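Local coordinates for flavodoxin (Fusobacterium nucleatum, PDB 6OHK), which binds flavin mononucleotide and probably serves as a low-potential electron donor to a number of redox enzymes, at residues 19-24 against 145-150; 23-28 against 160-165. The protein carries 1 engineered substitution. One frame throughout, in Å; residues are numbered along the deposited sequence.

Overall arrangement
Both contacts start from helix 17-28, the helix that follows the phosphate-binding loop of the flavodoxin, and their centres are about 12 Å apart. Interaction 1 joins its first half to the loop after strand 139-145, next to the cofactor: E148 of that loop binds a ribityl hydroxyl of FMN, while T17 and T18 at the start of the helix bind FMN. Interaction 2 joins the second half to helix 154-166, farther from the flavin, with the side chain of I25 about 12 Å from FMN. The two contacts share D23 and E24 in sequence but do not otherwise touch; the same helix faces the cofactor loop with I21 and helix 154-166 with I25 and F28.

Interaction 1 (19-24 against 145-150); sequences VGIVDE and LDEENQ. With FMN (flavin mononucleotide), chain B.
The flat carboxylate of E147 meets I21 with one face, the CD1 methyl standing over its plane at 3.9 Å from E147 OE2. A chi2 of -28°, far from a staggered value, carries that methyl of I21 toward the acid. At the oxygen end, a water tilted out of the plane toward the same side donates to E147 OE2 and also to E24 OE2, 2.8 Å from the latter. One water thus gives a hydrogen to each carboxylate, bridging oxygens that lie 4.8 Å apart (E24 OE2 and E147 OE2), which probably eases the nearness of like charges; T154 OG1 is a further partner of E147 OE2. Deeper in, I21 and L145 meet tip to tip, I21 CG2 lying 3.8 Å from L145 CD1.

The loop is shaped by D146, whose OD1 accepts from N149 N in an Asx motif, met from above the carboxylate plane. Its OD2 takes N149 ND2 on the syn side at 2.9 Å, nearly straight at 173°. This grip shapes the turn that carries E148, whose chain runs extended beyond CG and whose OE2 accepts from FMN O3' at 2.7 Å. E148 thus ties the loop to one hydroxyl of the ribityl chain. I21 also packs on L90 and L145 on V88, both of strand 84-90, while I21 and E24 touch T154 at the start of helix 154-166.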
loop_
_atom_site.group_PDB
_atom_site.type_symbol
_atom_site.label_atom_id
_atom_site.label_comp_id
_atom_site.label_asym_id
_atom_site.label_seq_id
_atom_site.Cartn_x
_atom_site.Cartn_y
_atom_site.Cartn_z
ATOM N N VAL A 19 -3.619 11.475 1.300
ATOM C CA VAL A 19 -4.638 11.628 2.339
ATOM C C VAL A 19 -6.010 11.331 1.774
ATOM O O VAL A 19 -6.844 10.676 2.422
ATOM C CB VAL A 19 -4.580 13.053 2.943
ATOM C CG1 VAL A 19 -5.753 13.316 3.904
ATOM C CG2 VAL A 19 -3.257 13.288 3.633
ATOM N N GLY A 20 -6.287 11.836 0.578
ATOM C CA GLY A 20 -7.560 11.585 -0.031
ATOM C C GLY A 20 -7.779 10.121 -0.307
ATOM O O GLY A 20 -8.891 9.619 -0.156
ATOM N N ILE A 21 -6.732 9.421 -0.751
ATOM C CA ILE A 21 -6.827 7.987 -0.982
ATOM C C ILE A 21 -7.132 7.263 0.321
ATOM O O ILE A 21 -7.963 6.353 0.359
ATOM C CB ILE A 21 -5.527 7.466 -1.633
ATOM C CG1 ILE A 21 -5.387 7.878 -3.096
ATOM C CG2 ILE A 21 -5.367 5.970 -1.460
ATOM C CD1 ILE A 21 -6.587 8.113 -3.876
ATOM N N VAL A 22 -6.470 7.647 1.404
ATOM C CA VAL A 22 -6.744 7.031 2.684
ATOM C C VAL A 22 -8.181 7.279 3.098
ATOM O O VAL A 22 -8.842 6.379 3.622
ATOM C CB VAL A 22 -5.722 7.513 3.723
ATOM C CG1 VAL A 22 -6.131 7.136 5.156
ATOM C CG2 VAL A 22 -4.351 6.977 3.367
ATOM N N ASP A 23 -8.696 8.480 2.867
ATOM C CA ASP A 23 -10.103 8.748 3.166
ATOM C C ASP A 23 -11.034 7.838 2.382
ATOM O O ASP A 23 -12.050 7.369 2.918
ATOM C CB ASP A 23 -10.439 10.208 2.858
ATOM C CG ASP A 23 -9.864 11.176 3.870
ATOM O OD1 ASP A 23 -9.529 10.757 5.002
ATOM O OD2 ASP A 23 -9.769 12.379 3.525
ATOM N N GLU A 24 -10.711 7.551 1.129
ATOM C CA GLU A 24 -11.515 6.620 0.350
ATOM C C GLU A 24 -11.432 5.207 0.905
ATOM O O GLU A 24 -12.455 4.506 1.000
ATOM C CB GLU A 24 -11.097 6.665 -1.124
ATOM C CG GLU A 24 -11.351 8.035 -1.723
ATOM C CD GLU A 24 -11.036 8.176 -3.201
ATOM O OE1 GLU A 24 -11.860 7.719 -4.014
ATOM O OE2 GLU A 24 -9.987 8.771 -3.548
ATOM N N LEU A 145 -2.225 3.364 -7.992
ATOM C CA LEU A 145 -3.139 4.458 -8.262
ATOM C C LEU A 145 -2.402 5.581 -8.971
ATOM O O LEU A 145 -1.218 5.826 -8.726
ATOM C CB LEU A 145 -3.782 4.974 -6.984
ATOM C CG LEU A 145 -4.575 3.907 -6.225
ATOM C CD1 LEU A 145 -5.052 4.452 -4.905
ATOM C CD2 LEU A 145 -5.741 3.392 -7.041
ATOM N N ASP A 146 -3.119 6.275 -9.860
ATOM C CA ASP A 146 -2.539 7.411 -10.584
ATOM C C ASP A 146 -3.602 8.495 -10.584
ATOM O O ASP A 146 -4.514 8.493 -11.400
ATOM C CB ASP A 146 -2.133 7.008 -11.995
ATOM C CG ASP A 146 -1.452 8.125 -12.760
ATOM O OD1 ASP A 146 -1.634 9.304 -12.401
ATOM O OD2 ASP A 146 -0.730 7.789 -13.744
ATOM N N GLU A 147 -3.506 9.399 -9.624
ATOM C CA GLU A 147 -4.469 10.484 -9.495
ATOM C C GLU A 147 -4.221 11.591 -10.494
ATOM O O GLU A 147 -5.121 12.407 -10.737
ATOM C CB GLU A 147 -4.427 11.038 -8.057
ATOM C CG GLU A 147 -5.160 10.189 -7.066
ATOM C CD GLU A 147 -6.660 10.387 -7.224
ATOM O OE1 GLU A 147 -7.144 11.552 -7.192
ATOM O OE2 GLU A 147 -7.378 9.417 -7.468
ATOM N N GLU A 148 -3.024 11.673 -11.058
ATOM C CA GLU A 148 -2.740 12.710 -12.040
ATOM C C GLU A 148 -3.392 12.385 -13.373
ATOM O O GLU A 148 -3.914 13.288 -14.050
ATOM C CB GLU A 148 -1.233 12.877 -12.182
ATOM C CG GLU A 148 -0.573 13.403 -10.870
ATOM C CD GLU A 148 0.889 13.719 -11.058
ATOM O OE1 GLU A 148 1.194 14.548 -11.935
ATOM O OE2 GLU A 148 1.735 13.126 -10.365
ATOM N N ASN A 149 -3.337 11.136 -13.794
ATOM C CA ASN A 149 -3.783 10.746 -15.120
ATOM C C ASN A 149 -5.028 9.897 -15.116
ATOM O O ASN A 149 -5.755 9.878 -16.120
ATOM C CB ASN A 149 -2.688 9.958 -15.846
ATOM C CG ASN A 149 -1.422 10.727 -15.923
ATOM O OD1 ASN A 149 -1.386 11.814 -16.547
ATOM N ND2 ASN A 149 -0.362 10.209 -15.316
ATOM N N GLN A 150 -5.294 9.157 -14.035
ATOM C CA GLN A 150 -6.440 8.247 -14.000
ATOM C C GLN A 150 -7.269 8.437 -12.733
ATOM O O GLN A 150 -7.685 7.462 -12.107
ATOM C CB GLN A 150 -5.981 6.803 -14.135
ATOM C CG GLN A 150 -5.270 6.541 -15.455
ATOM C CD GLN A 150 -4.724 5.139 -15.584
ATOM O OE1 GLN A 150 -4.379 4.487 -14.596
ATOM N NE2 GLN A 150 -4.560 4.690 -16.833
HETATM N N1 FMN B . 5.445 8.860 -9.325
HETATM C C2 FMN B . 5.889 7.577 -9.683
HETATM O O2 FMN B . 5.127 6.729 -10.011
HETATM N N3 FMN B . 7.307 7.337 -9.672
HETATM C C4 FMN B . 8.263 8.259 -9.342
HETATM O O4 FMN B . 9.429 7.923 -9.363
HETATM C C4A FMN B . 7.788 9.555 -9.004
HETATM N N5 FMN B . 8.713 10.541 -8.670
HETATM C C5A FMN B . 8.173 11.831 -8.408
HETATM C C6 FMN B . 9.073 12.892 -8.197
HETATM C C7 FMN B . 8.593 14.157 -7.921
HETATM C C7M FMN B . 9.681 15.202 -7.630
HETATM C C8 FMN B . 7.229 14.410 -7.953
HETATM C C8M FMN B . 6.748 15.803 -7.607
HETATM C C9 FMN B . 6.338 13.362 -8.169
HETATM C C9A FMN B . 6.810 12.099 -8.422
HETATM N N10 FMN B . 5.865 11.018 -8.646
HETATM C C10 FMN B . 6.389 9.789 -8.987
HETATM C "C1'" FMN B . 4.424 11.263 -8.632
HETATM C "C2'" FMN B . 3.876 11.332 -7.174
HETATM O "O2'" FMN B . 4.118 10.138 -6.452
HETATM C "C3'" FMN B . 2.351 11.537 -7.233
HETATM O "O3'" FMN B . 2.124 12.836 -7.743
HETATM C "C4'" FMN B . 1.586 11.346 -5.925
HETATM O "O4'" FMN B . 0.194 11.427 -6.210
HETATM C "C5'" FMN B . 1.950 12.376 -4.862
HETATM O "O5'" FMN B . 1.322 11.984 -3.652
HETATM P P FMN B . 1.294 12.984 -2.393
HETATM O O1P FMN B . 0.526 12.203 -1.351
HETATM O O2P FMN B . 2.678 13.323 -1.957
HETATM O O3P FMN B . 0.542 14.244 -2.839
HETATM O O HOH W 1 -9.965 9.684 -6.195
#

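Interaction 2 (23-28 against 160-165); sequences DEIEFF and DWITEI
I162 lays its CD1 methyl against CG2 of I25, 4.0 Å away, the two side chains crossing at about a right angle. Both isoleucines hold CG2 anti to the backbone N, but in I162 CG1 leads toward helix 17-28 and the bend at chi2 (-68°) turns CD1 alongside that helix, to the side where I25 CG2 lies. The second branch is used as well: I162 CG2 comes within 4.3 Å of F28 CB, so one residue reaches two positions three apart on helix 17-28. F28 starts out toward helix 154-166, yet its ring swings off along that helix and rests on I158, leaving CB to make the touch. Near this point the backbones come closest, with F28 CA and I162 CA 7.2 Å apart.

In the flavodoxin fold, an alpha/beta/alpha sandwich around a central parallel sheet, these are the first and last helices, side by side on one face of that sheet. I25 and I162 both press on I53 of strand 51-59, and I25 also reaches I9 of strand 7-11. The contact is purely apolar, with no hydrogen bond crossing between the segments. One turn along helix 154-166, I165 CG2 sits 3.9 Å above the plane of the W161 ring, offset toward its rim. W161 in turn touches I53, and its NE1 donates to G120 O, which probably helps fix the indole's rotation.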
loop_
_atom_site.group_PDB
_atom_site.type_symbol
_atom_site.label_atom_id
_atom_site.label_comp_id
_atom_site.label_asym_id
_atom_site.label_seq_id
_atom_site.Cartn_x
_atom_site.Cartn_y
_atom_site.Cartn_z
ATOM N N ASP A 23 -8.696 8.480 2.867
ATOM C CA ASP A 23 -10.103 8.748 3.166
ATOM C C ASP A 23 -11.034 7.838 2.382
ATOM O O ASP A 23 -12.050 7.369 2.918
ATOM C CB ASP A 23 -10.439 10.208 2.858
ATOM C CG ASP A 23 -9.864 11.176 3.870
ATOM O OD1 ASP A 23 -9.529 10.757 5.002
ATOM O OD2 ASP A 23 -9.769 12.379 3.525
ATOM N N GLU A 24 -10.711 7.551 1.129
ATOM C CA GLU A 24 -11.515 6.620 0.350
ATOM C C GLU A 24 -11.432 5.207 0.905
ATOM O O GLU A 24 -12.455 4.506 1.000
ATOM C CB GLU A 24 -11.097 6.665 -1.124
ATOM C CG GLU A 24 -11.351 8.035 -1.723
ATOM C CD GLU A 24 -11.036 8.176 -3.201
ATOM O OE1 GLU A 24 -11.860 7.719 -4.014
ATOM O OE2 GLU A 24 -9.987 8.771 -3.548
ATOM N N ILE A 25 -10.235 4.746 1.262
ATOM C CA ILE A 25 -10.077 3.440 1.886
ATOM C C ILE A 25 -10.914 3.353 3.154
ATOM O O ILE A 25 -11.643 2.376 3.376
ATOM C CB ILE A 25 -8.587 3.171 2.181
ATOM C CG1 ILE A 25 -7.817 2.970 0.877
ATOM C CG2 ILE A 25 -8.431 1.979 3.120
ATOM C CD1 ILE A 25 -6.295 2.999 1.055
ATOM N N GLU A 26 -10.820 4.364 4.005
ATOM C CA GLU A 26 -11.570 4.366 5.253
ATOM C C GLU A 26 -13.065 4.289 4.991
ATOM O O GLU A 26 -13.794 3.599 5.721
ATOM C CB GLU A 26 -11.242 5.612 6.067
ATOM C CG GLU A 26 -9.837 5.612 6.634
ATOM C CD GLU A 26 -9.561 6.822 7.493
ATOM O OE1 GLU A 26 -10.443 7.713 7.585
ATOM O OE2 GLU A 26 -8.469 6.915 8.079
ATOM N N PHE A 27 -13.544 4.995 3.969
ATOM C CA PHE A 27 -14.963 4.926 3.652
ATOM C C PHE A 27 -15.371 3.522 3.253
ATOM O O PHE A 27 -16.419 3.018 3.688
ATOM C CB PHE A 27 -15.317 5.940 2.567
ATOM C CG PHE A 27 -16.766 5.898 2.214
ATOM C CD1 PHE A 27 -17.674 6.596 2.942
ATOM C CD2 PHE A 27 -17.202 5.101 1.202
ATOM C CE1 PHE A 27 -19.054 6.504 2.625
ATOM C CE2 PHE A 27 -18.556 4.997 0.897
ATOM C CZ PHE A 27 -19.450 5.694 1.625
ATOM N N PHE A 28 -14.584 2.849 2.426
ATOM C CA PHE A 28 -14.924 1.478 2.064
ATOM C C PHE A 28 -14.848 0.535 3.251
ATOM O O PHE A 28 -15.544 -0.501 3.241
ATOM C CB PHE A 28 -14.027 0.974 0.940
ATOM C CG PHE A 28 -14.342 1.559 -0.387
ATOM C CD1 PHE A 28 -15.559 1.279 -1.010
ATOM C CD2 PHE A 28 -13.425 2.368 -1.046
ATOM C CE1 PHE A 28 -15.851 1.827 -2.251
ATOM C CE2 PHE A 28 -13.718 2.913 -2.279
ATOM C CZ PHE A 28 -14.922 2.640 -2.890
ATOM N N ASP A 160 -12.788 -2.340 -5.345
ATOM C CA ASP A 160 -12.567 -3.716 -5.738
ATOM C C ASP A 160 -11.426 -4.335 -4.946
ATOM O O ASP A 160 -11.475 -5.507 -4.567
ATOM C CB ASP A 160 -12.195 -3.793 -7.214
ATOM C CG ASP A 160 -13.351 -3.527 -8.153
ATOM O OD1 ASP A 160 -14.518 -3.435 -7.714
ATOM O OD2 ASP A 160 -13.042 -3.411 -9.369
ATOM N N TRP A 161 -10.361 -3.563 -4.719
ATOM C CA TRP A 161 -9.198 -4.090 -4.010
ATOM C C TRP A 161 -9.507 -4.377 -2.542
ATOM O O TRP A 161 -9.098 -5.404 -2.002
ATOM C CB TRP A 161 -8.075 -3.068 -4.145
ATOM C CG TRP A 161 -6.753 -3.473 -3.610
ATOM C CD1 TRP A 161 -5.869 -4.326 -4.197
ATOM C CD2 TRP A 161 -6.136 -3.024 -2.400
ATOM N NE1 TRP A 161 -4.737 -4.429 -3.443
ATOM C CE2 TRP A 161 -4.875 -3.653 -2.323
ATOM C CE3 TRP A 161 -6.525 -2.168 -1.380
ATOM C CZ2 TRP A 161 -3.985 -3.407 -1.287
ATOM C CZ3 TRP A 161 -5.628 -1.952 -0.339
ATOM C CH2 TRP A 161 -4.391 -2.568 -0.319
ATOM N N ILE A 162 -10.220 -3.461 -1.893
ATOM C CA ILE A 162 -10.603 -3.688 -0.498
ATOM C C ILE A 162 -11.445 -4.959 -0.381
ATOM O O ILE A 162 -11.248 -5.780 0.530
ATOM C CB ILE A 162 -11.318 -2.452 0.067
ATOM C CG1 ILE A 162 -10.355 -1.275 0.199
ATOM C CG2 ILE A 162 -12.006 -2.755 1.396
ATOM C CD1 ILE A 162 -9.268 -1.429 1.243
ATOM N N THR A 163 -12.379 -5.161 -1.315
ATOM C CA THR A 163 -13.182 -6.381 -1.282
ATOM C C THR A 163 -12.302 -7.617 -1.369
ATOM O O THR A 163 -12.529 -8.609 -0.652
ATOM C CB THR A 163 -14.199 -6.338 -2.413
ATOM O OG1 THR A 163 -15.111 -5.277 -2.153
ATOM C CG2 THR A 163 -14.988 -7.624 -2.559
ATOM N N GLU A 164 -11.286 -7.595 -2.236
ATOM C CA GLU A 164 -10.414 -8.745 -2.376
ATOM C C GLU A 164 -9.579 -8.985 -1.134
ATOM O O GLU A 164 -9.477 -10.123 -0.666
ATOM C CB GLU A 164 -9.515 -8.606 -3.595
ATOM C CG GLU A 164 -10.248 -8.756 -4.917
ATOM C CD GLU A 164 -11.160 -9.976 -4.953
ATOM O OE1 GLU A 164 -12.387 -9.796 -5.139
ATOM O OE2 GLU A 164 -10.648 -11.102 -4.770
ATOM N N ILE A 165 -8.945 -7.945 -0.596
ATOM C CA ILE A 165 -8.015 -8.219 0.492
ATOM C C ILE A 165 -8.751 -8.616 1.755
ATOM O O ILE A 165 -8.213 -9.385 2.573
ATOM C CB ILE A 165 -7.006 -7.096 0.748
ATOM C CG1 ILE A 165 -7.669 -5.847 1.326
ATOM C CG2 ILE A 165 -6.216 -6.789 -0.521
ATOM C CD1 ILE A 165 -6.661 -4.731 1.623
#